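Local coordinates for putative regulatory protein (Streptomyces coelicolor A3, PDB 2PZ9) that probably binds DNA as a transcriptional regulator of the TetR family, working as a two-chain assembly of helical subunits, at residues V36-E41 with A57-T62; D96-P101 with I156-P161; I106-F111 with M177-Q182; L169-Q174 with E210-R215. All coordinates share one frame; numbering follows the deposited sequence.

Interaction 1. Residues V36-E41 with A57-T62; sequences VAAAKE and AKQART
Ala38 and Ala60 meet methyl to methyl, their CB atoms 3.9 Å apart, and this small apolar contact lies at the centre of the meeting of the two segments, one on helix 32-50 and the other at the end of helix 53-59. It illustrates how alanine lets two backbones approach: the CA atoms of Ala38 and Ala60 lie only 5.4 Å apart. The Ala38 methyl is directed at the other segment and serves two neighbours there, since its CB also lies 4.0 Å from Gln59 CB. One turn further along the helix, Glu41 reaches out at the margin of the contact. With CG anti to the backbone N (chi1 -154°), Gln59 brings CG within 4.2 Å of Glu41 OE2; the chain then bends at chi2. The approach is van der Waals in kind, and no hydrogen bond joins the two segments.

What positions Ala60 is the way its helix ends. Arg61 adopts positive phi, and Thr62 N reaches back to Ala57 O at 2.9 Å, part of a Schellman motif that turns the chain just after the contact. Further out, Arg34 NH1 hydrogen-bonds Ala60 O, and Ile35 also packs on Ala60, while on helix 32-50 Ala39 packs on Leu77 and Val81 of helix 74-92. Such close helix packing is characteristic of the TetR-type DNA-binding domain, where the predicted helix-turn-helix, which includes 57-62, rests against the first helix.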
# COMPACT_ATOMS: atom_id res chain seq x y z
N VAL A 36 25.21 5.13 4.36
CA VAL A 36 24.08 4.34 3.93
C VAL A 36 23.03 4.30 5.03
O VAL A 36 21.86 4.57 4.78
CB VAL A 36 24.53 2.91 3.53
CG1 VAL A 36 23.32 1.94 3.50
CG2 VAL A 36 25.27 2.97 2.21
N ALA A 37 23.45 3.98 6.26
CA ALA A 37 22.53 3.96 7.40
C ALA A 37 21.80 5.29 7.54
O ALA A 37 20.59 5.31 7.74
CB ALA A 37 23.28 3.63 8.67
N ALA A 38 22.54 6.38 7.41
CA ALA A 38 21.97 7.72 7.52
C ALA A 38 21.09 8.06 6.32
O ALA A 38 20.09 8.76 6.46
CB ALA A 38 23.07 8.78 7.71
N ALA A 39 21.46 7.58 5.14
CA ALA A 39 20.62 7.80 3.96
C ALA A 39 19.28 7.05 4.07
O ALA A 39 18.25 7.58 3.65
CB ALA A 39 21.37 7.44 2.67
N LYS A 40 19.30 5.84 4.65
CA LYS A 40 18.10 5.04 4.93
C LYS A 40 17.08 5.83 5.72
O LYS A 40 15.89 5.84 5.41
CB LYS A 40 18.46 3.83 5.77
CG LYS A 40 18.65 2.55 5.04
CD LYS A 40 18.13 1.41 5.95
CE LYS A 40 19.03 0.16 5.94
NZ LYS A 40 20.34 0.38 6.62
N GLU A 41 17.55 6.48 6.78
CA GLU A 41 16.68 7.14 7.74
C GLU A 41 16.13 8.43 7.14
O GLU A 41 14.97 8.77 7.36
CB GLU A 41 17.49 7.40 8.99
CG GLU A 41 16.72 7.50 10.25
CD GLU A 41 17.34 8.54 11.20
OE1 GLU A 41 16.65 8.95 12.16
OE2 GLU A 41 18.51 8.97 10.98
N ALA A 57 25.06 13.70 5.42
CA ALA A 57 26.46 13.75 5.76
C ALA A 57 26.62 14.18 7.22
O ALA A 57 27.41 13.58 7.96
CB ALA A 57 27.18 14.70 4.85
N LYS A 58 25.86 15.19 7.63
CA LYS A 58 25.87 15.67 9.00
C LYS A 58 25.53 14.50 9.94
O LYS A 58 26.18 14.33 10.96
CB LYS A 58 24.91 16.87 9.16
CG LYS A 58 24.45 17.26 10.57
CD LYS A 58 23.17 16.48 10.97
CE LYS A 58 22.05 17.37 11.57
NZ LYS A 58 22.50 18.32 12.63
N GLN A 59 24.56 13.68 9.57
CA GLN A 59 24.17 12.52 10.37
C GLN A 59 25.17 11.35 10.30
O GLN A 59 25.43 10.70 11.30
CB GLN A 59 22.75 12.04 10.02
CG GLN A 59 22.03 11.31 11.16
CD GLN A 59 21.87 12.18 12.44
OE1 GLN A 59 21.92 13.42 12.39
NE2 GLN A 59 21.67 11.52 13.58
N ALA A 60 25.71 11.10 9.11
CA ALA A 60 26.69 10.02 8.90
C ALA A 60 28.07 10.35 9.47
O ALA A 60 29.02 9.57 9.29
CB ALA A 60 26.80 9.71 7.40
N ARG A 61 28.19 11.50 10.14
CA ARG A 61 29.45 11.99 10.70
C ARG A 61 30.52 12.11 9.61
O ARG A 61 31.65 11.66 9.81
CB ARG A 61 29.92 11.09 11.84
CG ARG A 61 30.52 11.82 13.01
CD ARG A 61 30.12 11.14 14.30
NE ARG A 61 28.67 10.98 14.39
CZ ARG A 61 27.96 10.98 15.52
NH1 ARG A 61 28.56 11.16 16.70
NH2 ARG A 61 26.64 10.83 15.48
N THR A 62 30.14 12.69 8.47
CA THR A 62 31.06 12.95 7.33
C THR A 62 30.74 14.27 6.57
O THR A 62 29.98 15.09 7.07
CB THR A 62 31.17 11.69 6.39
OG1 THR A 62 32.28 11.85 5.50
CG2 THR A 62 29.88 11.45 5.58

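Interaction 2. Residues D96-P101 with I156-P161; sequences DPADLP and IGLLDP
The contact joins two helix ends: the Asx turn of Asp96, just before the N-cap of helix 100-113, and the Schellman motif closing helix 139-155, with Ala98 touching Leu158 and Leu100 touching Leu159. Both contacts are purely apolar. Ala98 CB lies 3.7 Å from Leu158 CD2, one methyl against one branch of the leucine. In the second pair the leucine side chains cross at about a right angle, with Leu100 CD1 3.7 Å from Leu159 CD1. A chi1 of 163° sets Leu159 CG anti to its own N, whereas Leu100 carries CG beside the backbone N.

Local bonds shape both turns. Asp96 OD1 accepts from Ala98 N at 2.9 Å, on the anti side of the carboxylate, and the backbone bond from Asp99 N to Asp96 O closes a type I turn around Pro97 and Ala98. On the other segment, Gly157 takes positive phi as the C-prime residue, and the chain then presents Leu158 and Leu159 in succession. Asp99 caps the new helix through Gly102 N and also forms a salt bridge with Arg215. Leu100 further packs on Leu150 of helix 139-155 and on Phe213, while Pro101 lies against Val206 and Val209 of helix 198-212.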
# COMPACT_ATOMS: atom_id res chain seq x y z
N ASP A 96 8.33 -20.22 0.46
CA ASP A 96 7.92 -21.60 0.60
C ASP A 96 6.50 -21.80 0.08
O ASP A 96 5.54 -21.37 0.74
CB ASP A 96 8.01 -22.05 2.06
CG ASP A 96 7.97 -23.57 2.19
OD1 ASP A 96 7.23 -24.26 1.43
OD2 ASP A 96 8.69 -24.09 3.07
N PRO A 97 6.35 -22.44 -1.11
CA PRO A 97 5.05 -22.61 -1.74
C PRO A 97 4.14 -23.54 -0.95
O PRO A 97 2.92 -23.49 -1.11
CB PRO A 97 5.41 -23.22 -3.09
CG PRO A 97 6.83 -22.89 -3.29
CD PRO A 97 7.42 -22.99 -1.95
N ALA A 98 4.75 -24.36 -0.10
CA ALA A 98 4.04 -25.33 0.72
C ALA A 98 3.66 -24.75 2.08
O ALA A 98 2.99 -25.42 2.87
CB ALA A 98 4.87 -26.58 0.88
N ASP A 99 4.09 -23.52 2.35
CA ASP A 99 3.63 -22.79 3.51
C ASP A 99 3.49 -21.31 3.16
O ASP A 99 4.35 -20.48 3.48
CB ASP A 99 4.56 -22.99 4.71
CG ASP A 99 4.03 -22.31 5.99
OD1 ASP A 99 2.92 -21.76 6.02
OD2 ASP A 99 4.76 -22.33 6.99
N LEU A 100 2.41 -20.99 2.50
CA LEU A 100 2.16 -19.64 2.13
C LEU A 100 1.82 -18.74 3.33
O LEU A 100 2.33 -17.61 3.39
CB LEU A 100 1.09 -19.60 1.06
CG LEU A 100 1.55 -20.26 -0.23
CD1 LEU A 100 0.34 -20.51 -1.09
CD2 LEU A 100 2.58 -19.43 -0.97
N PRO A 101 0.99 -19.22 4.30
CA PRO A 101 0.74 -18.35 5.48
C PRO A 101 1.99 -18.09 6.33
O PRO A 101 2.12 -17.01 6.91
CB PRO A 101 -0.34 -19.12 6.27
CG PRO A 101 -0.33 -20.52 5.76
CD PRO A 101 0.22 -20.49 4.36
N ILE A 156 2.63 -30.11 -8.61
CA ILE A 156 2.80 -31.25 -7.71
C ILE A 156 1.66 -31.32 -6.70
O ILE A 156 1.70 -32.08 -5.73
CB ILE A 156 4.23 -31.39 -7.10
CG1 ILE A 156 4.52 -30.36 -6.04
CG2 ILE A 156 5.30 -31.24 -8.16
CD1 ILE A 156 5.85 -30.66 -5.36
N GLY A 157 0.62 -30.52 -6.96
CA GLY A 157 -0.67 -30.66 -6.31
C GLY A 157 -0.76 -30.04 -4.94
O GLY A 157 -1.47 -30.54 -4.07
N LEU A 158 -0.07 -28.92 -4.76
CA LEU A 158 0.14 -28.36 -3.44
C LEU A 158 -0.57 -27.04 -3.27
O LEU A 158 -0.57 -26.47 -2.18
CB LEU A 158 1.63 -28.14 -3.23
CG LEU A 158 2.26 -28.81 -2.01
CD1 LEU A 158 1.93 -30.35 -1.91
CD2 LEU A 158 3.75 -28.55 -2.06
N LEU A 159 -1.16 -26.56 -4.35
CA LEU A 159 -1.80 -25.26 -4.40
C LEU A 159 -2.84 -25.36 -5.52
O LEU A 159 -2.52 -25.71 -6.66
CB LEU A 159 -0.75 -24.18 -4.68
CG LEU A 159 -1.09 -22.78 -5.17
CD1 LEU A 159 -1.47 -21.87 -4.05
CD2 LEU A 159 0.12 -22.23 -5.85
N ASP A 160 -4.10 -25.11 -5.19
CA ASP A 160 -5.20 -25.22 -6.12
C ASP A 160 -4.81 -24.74 -7.54
O ASP A 160 -4.39 -23.59 -7.71
CB ASP A 160 -6.34 -24.38 -5.56
CG ASP A 160 -7.66 -24.71 -6.17
OD1 ASP A 160 -7.72 -25.00 -7.40
OD2 ASP A 160 -8.66 -24.65 -5.41
N PRO A 161 -4.96 -25.62 -8.56
CA PRO A 161 -4.46 -25.28 -9.90
C PRO A 161 -5.29 -24.20 -10.59
O PRO A 161 -4.90 -23.71 -11.66
CB PRO A 161 -4.54 -26.62 -10.66
CG PRO A 161 -5.65 -27.34 -10.01
CD PRO A 161 -5.60 -26.96 -8.54

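Interaction 3. Residues I106-F111 with M177-Q182; sequences ILFDHF and MTWAGQ
The Phe108 ring receives Trp179 at its edge: Trp179 CD1 lies near the plane of the phenyl ring, 3.8 Å from Phe108 CE1, while the indole itself is approached obliquely. Asp109 OD1 also lies in plane at the edge of the Phe108 ring. The Phe111 ring has a different setting. His110 CD2 sits over the centre of one face, 3.9 Å above the plane, and His117 meets the ring edge-to-face. Selenomethionine Met177 comes in obliquely, laying its CG 3.6 Å from Phe111 CD1 and its CE 3.5 Å from Phe111 CE1. Its selenium is 4.8 Å from the Phe111 ring centroid, 38° off the ring normal, which makes this a Met-aromatic contact.

Phe108, with CG anti to the backbone N (chi1 175°), swings its ring toward Trp179 although its CB does not point that way. Replacing Phe111 by an alanine would probably leave the selenomethionine chain without its aromatic partner and open a gap beside His117. Val198, Arg202 and Leu205 of helix 198-212 back Phe108, and Leu89 of helix 74-92 packs on Phe111. Met177 and Trp179 also touch Gln182 and Asp167 of the second subunit, respectively. This largely buried contact is core packing of the all-helical TetR-like C-terminal domain, formed where helix 100-113 passes the break between helices 165-176 and 178-181.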
# COMPACT_ATOMS: atom_id res chain seq x y z
N ILE A 106 6.44 -14.27 7.59
CA ILE A 106 7.80 -13.85 7.29
C ILE A 106 7.85 -12.37 6.84
O ILE A 106 8.55 -11.55 7.45
CB ILE A 106 8.53 -14.91 6.36
CG1 ILE A 106 9.45 -15.80 7.20
CG2 ILE A 106 9.34 -14.31 5.24
CD1 ILE A 106 8.80 -17.08 7.77
N LEU A 107 7.06 -12.02 5.82
CA LEU A 107 6.97 -10.62 5.34
C LEU A 107 6.43 -9.69 6.41
O LEU A 107 6.86 -8.54 6.53
CB LEU A 107 6.11 -10.51 4.08
CG LEU A 107 6.60 -11.30 2.87
CD1 LEU A 107 5.53 -11.61 1.83
CD2 LEU A 107 7.77 -10.53 2.25
N PHE A 108 5.48 -10.18 7.19
CA PHE A 108 4.90 -9.36 8.21
C PHE A 108 5.99 -8.94 9.18
O PHE A 108 6.12 -7.75 9.51
CB PHE A 108 3.82 -10.10 8.95
CG PHE A 108 3.26 -9.32 10.10
CD1 PHE A 108 2.27 -8.36 9.89
CD2 PHE A 108 3.74 -9.53 11.40
CE1 PHE A 108 1.77 -7.62 10.98
CE2 PHE A 108 3.25 -8.80 12.48
CZ PHE A 108 2.26 -7.86 12.28
N ASP A 109 6.77 -9.93 9.60
CA ASP A 109 7.85 -9.76 10.55
C ASP A 109 8.85 -8.74 10.07
O ASP A 109 9.25 -7.86 10.81
CB ASP A 109 8.56 -11.09 10.72
CG ASP A 109 7.71 -12.10 11.47
OD1 ASP A 109 6.74 -11.70 12.17
OD2 ASP A 109 8.03 -13.31 11.36
N HIS A 110 9.24 -8.88 8.81
CA HIS A 110 10.23 -8.04 8.21
C HIS A 110 9.84 -6.56 8.28
O HIS A 110 10.64 -5.73 8.67
CB HIS A 110 10.45 -8.44 6.78
CG HIS A 110 11.48 -7.61 6.07
ND1 HIS A 110 12.76 -8.06 5.83
CD2 HIS A 110 11.41 -6.35 5.57
CE1 HIS A 110 13.44 -7.11 5.20
NE2 HIS A 110 12.65 -6.07 5.03
N PHE A 111 8.62 -6.24 7.89
CA PHE A 111 8.21 -4.86 7.91
C PHE A 111 7.78 -4.42 9.28
O PHE A 111 7.77 -3.22 9.56
CB PHE A 111 7.11 -4.61 6.90
CG PHE A 111 7.58 -4.71 5.48
CD1 PHE A 111 7.15 -5.76 4.66
CD2 PHE A 111 8.49 -3.77 4.96
CE1 PHE A 111 7.61 -5.86 3.33
CE2 PHE A 111 8.95 -3.86 3.63
CZ PHE A 111 8.51 -4.90 2.82
N MSE A 177 1.51 -6.53 4.03
CA MSE A 177 1.83 -5.17 4.39
C MSE A 177 0.61 -4.39 4.76
O MSE A 177 0.57 -3.17 4.68
CB MSE A 177 2.62 -4.51 3.31
CG MSE A 177 3.99 -5.11 3.16
SE MSE A 177 4.18 -4.90 1.24
CE MSE A 177 5.58 -6.46 0.55
N THR A 178 -0.37 -5.15 5.22
CA THR A 178 -1.66 -4.69 5.71
C THR A 178 -1.61 -3.54 6.73
O THR A 178 -2.40 -2.61 6.63
CB THR A 178 -2.43 -5.89 6.26
OG1 THR A 178 -3.81 -5.59 6.37
CG2 THR A 178 -1.91 -6.27 7.61
N TRP A 179 -0.68 -3.59 7.67
CA TRP A 179 -0.61 -2.63 8.78
C TRP A 179 0.29 -1.43 8.49
O TRP A 179 0.05 -0.32 8.99
CB TRP A 179 -0.23 -3.32 10.08
CG TRP A 179 -1.36 -4.19 10.49
CD1 TRP A 179 -1.42 -5.56 10.41
CD2 TRP A 179 -2.64 -3.76 10.98
NE1 TRP A 179 -2.67 -6.01 10.84
CE2 TRP A 179 -3.43 -4.92 11.19
CE3 TRP A 179 -3.20 -2.50 11.27
CZ2 TRP A 179 -4.73 -4.86 11.67
CZ3 TRP A 179 -4.47 -2.44 11.75
CH2 TRP A 179 -5.23 -3.61 11.95
N ALA A 180 1.31 -1.68 7.68
CA ALA A 180 2.02 -0.66 6.95
C ALA A 180 1.06 0.09 6.03
O ALA A 180 0.97 1.30 6.09
CB ALA A 180 3.15 -1.31 6.14
N GLY A 181 0.33 -0.64 5.19
CA GLY A 181 -0.56 -0.04 4.19
C GLY A 181 -1.88 0.58 4.67
O GLY A 181 -2.53 1.30 3.90
N GLN A 182 -2.31 0.31 5.91
CA GLN A 182 -3.56 0.88 6.47
C GLN A 182 -3.30 1.63 7.79
O GLN A 182 -3.74 1.15 8.85
CB GLN A 182 -4.60 -0.23 6.74
CG GLN A 182 -4.96 -1.14 5.56
CD GLN A 182 -5.80 -0.44 4.49
OE1 GLN A 182 -5.74 -0.81 3.33
NE2 GLN A 182 -6.58 0.58 4.88

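Interaction 4. Residues L169-Q174 with E210-R215; sequences LALINQ and EHMFPR
Met212, the last residue of helix 198-212, and Phe213, just beyond it, divide the contact with helix 165-176 between them, while Glu210, two residues before Met212, fastens the turn that follows. Its OE1 accepts from Arg215 N at 3.2 Å, on the syn side of the carboxylate, which ties the departing chain back to the last helical turn. Selenomethionine Met212 is bent at chi3 (75°) and ends on Leu171, its CE 3.8 Å from Leu171 CB and 4.0 Å from Leu171 CD1; the two chains cross at a slant. At Phe213 the chain leaves helical geometry. The ring and Ile172 approach from opposite directions, with Ile172 CD1 and CG1 both close to Phe213 CE1, and the ring is met obliquely. On one ring face, toward the rim, lies Met212 CB, 3.6 Å above the plane. An alanine in place of Phe213 is likely to leave CG1 and CD1 of Ile172 without the ring they touch and open a gap beneath Met212 CB.

Outward, Trp163 meets the Phe213 ring edge-to-face, and Val168 of helix 165-176 packs on it as well. Tyr103 of helix 100-113 packs on Ile172, whereas Leu171 touches Ile175 of the second subunit, so helix 165-176 touches helices 100-113 and 198-212 and also the second subunit.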
# COMPACT_ATOMS: atom_id res chain seq x y z
N LEU A 169 0.78 -14.50 -5.78
CA LEU A 169 1.95 -13.74 -5.35
C LEU A 169 1.58 -12.32 -4.89
O LEU A 169 1.84 -11.94 -3.75
CB LEU A 169 2.99 -13.70 -6.46
CG LEU A 169 4.29 -13.01 -6.09
CD1 LEU A 169 5.06 -13.90 -5.14
CD2 LEU A 169 5.13 -12.64 -7.33
N ALA A 170 0.95 -11.56 -5.80
CA ALA A 170 0.49 -10.20 -5.53
C ALA A 170 -0.32 -10.08 -4.24
O ALA A 170 0.02 -9.28 -3.36
CB ALA A 170 -0.31 -9.70 -6.69
N LEU A 171 -1.38 -10.87 -4.16
CA LEU A 171 -2.25 -10.91 -2.99
C LEU A 171 -1.50 -11.10 -1.68
O LEU A 171 -1.60 -10.29 -0.75
CB LEU A 171 -3.31 -12.01 -3.13
CG LEU A 171 -4.35 -11.78 -4.23
CD1 LEU A 171 -5.04 -13.09 -4.63
CD2 LEU A 171 -5.36 -10.66 -3.87
N ILE A 172 -0.72 -12.17 -1.61
CA ILE A 172 -0.04 -12.48 -0.38
C ILE A 172 0.93 -11.35 0.08
O ILE A 172 0.95 -10.96 1.26
CB ILE A 172 0.62 -13.86 -0.46
CG1 ILE A 172 -0.47 -14.92 -0.67
CG2 ILE A 172 1.42 -14.14 0.81
CD1 ILE A 172 0.04 -16.30 -0.95
N ASN A 173 1.72 -10.83 -0.85
CA ASN A 173 2.45 -9.60 -0.63
C ASN A 173 1.63 -8.42 -0.10
O ASN A 173 2.09 -7.70 0.80
CB ASN A 173 3.11 -9.21 -1.91
CG ASN A 173 4.39 -9.92 -2.10
OD1 ASN A 173 5.44 -9.37 -1.78
ND2 ASN A 173 4.33 -11.16 -2.57
N GLN A 174 0.44 -8.20 -0.66
CA GLN A 174 -0.44 -7.12 -0.20
C GLN A 174 -0.82 -7.31 1.24
O GLN A 174 -0.45 -6.50 2.06
CB GLN A 174 -1.72 -7.05 -1.01
CG GLN A 174 -1.71 -5.99 -2.01
CD GLN A 174 -1.54 -4.59 -1.45
OE1 GLN A 174 -2.40 -4.08 -0.73
NE2 GLN A 174 -0.45 -3.93 -1.82
N GLU A 210 -3.99 -18.63 5.45
CA GLU A 210 -4.42 -20.02 5.58
C GLU A 210 -5.81 -20.22 4.97
O GLU A 210 -6.02 -21.21 4.25
CB GLU A 210 -4.38 -20.49 7.03
CG GLU A 210 -5.15 -21.82 7.30
CD GLU A 210 -4.61 -23.05 6.51
OE1 GLU A 210 -3.38 -23.12 6.21
OE2 GLU A 210 -5.42 -23.96 6.19
N HIS A 211 -6.74 -19.31 5.21
CA HIS A 211 -8.07 -19.47 4.61
C HIS A 211 -8.05 -19.39 3.10
O HIS A 211 -8.72 -20.16 2.45
CB HIS A 211 -9.09 -18.51 5.21
CG HIS A 211 -9.56 -18.93 6.56
ND1 HIS A 211 -8.98 -18.48 7.73
CD2 HIS A 211 -10.53 -19.80 6.93
CE1 HIS A 211 -9.59 -19.03 8.76
NE2 HIS A 211 -10.53 -19.83 8.31
N MSE A 212 -7.26 -18.49 2.53
CA MSE A 212 -7.18 -18.42 1.08
C MSE A 212 -6.59 -19.65 0.41
O MSE A 212 -7.23 -20.25 -0.45
CB MSE A 212 -6.35 -17.25 0.67
CG MSE A 212 -7.16 -16.05 0.50
SE MSE A 212 -5.88 -14.62 0.73
CE MSE A 212 -4.89 -14.66 -0.97
N PHE A 213 -5.38 -20.01 0.80
CA PHE A 213 -4.69 -21.17 0.25
C PHE A 213 -4.36 -22.16 1.37
O PHE A 213 -3.28 -22.08 1.96
CB PHE A 213 -3.41 -20.75 -0.47
CG PHE A 213 -3.50 -19.42 -1.16
CD1 PHE A 213 -3.08 -18.25 -0.53
CD2 PHE A 213 -3.98 -19.34 -2.46
CE1 PHE A 213 -3.15 -17.02 -1.18
CE2 PHE A 213 -4.06 -18.11 -3.11
CZ PHE A 213 -3.64 -16.96 -2.48
N PRO A 214 -5.29 -23.11 1.66
CA PRO A 214 -5.13 -23.96 2.85
C PRO A 214 -4.00 -24.99 2.71
O PRO A 214 -4.03 -25.82 1.78
CB PRO A 214 -6.49 -24.64 3.00
CG PRO A 214 -7.40 -23.96 1.99
CD PRO A 214 -6.52 -23.43 0.92
N ARG A 215 -3.00 -24.93 3.61
CA ARG A 215 -1.83 -25.85 3.61
C ARG A 215 -2.19 -27.35 3.51
O ARG A 215 -3.23 -27.78 4.05
CB ARG A 215 -0.95 -25.61 4.84
CG ARG A 215 -0.24 -24.29 4.84
CD ARG A 215 0.66 -24.18 6.06
NE ARG A 215 1.98 -24.80 5.87
CZ ARG A 215 2.43 -25.88 6.51
NH1 ARG A 215 1.67 -26.50 7.42
NH2 ARG A 215 3.65 -26.34 6.26

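Overall arrangement
Interaction 1 stands apart, within the TetR-family part of the chain that holds the predicted helix-turn-helix: its centre is 42 Å from that of interaction 2 and 37 Å from that of interaction 4, both across the centre of the chain, and 25 Å from that of interaction 3. The other three form a connected group. Interactions 2 and 4, with centres 10 Å apart, are joined by the salt bridge from Asp99 OD1 to Arg215 NE, 3.2 Å long. Interactions 2 and 3 share helix 100-113 without touching, whereas interactions 3 and 4 meet through Leu107 and Asn173 and both border the second subunit. The example thus separates a small, probably DNA-binding unit from a larger helical core that pairs with its copy.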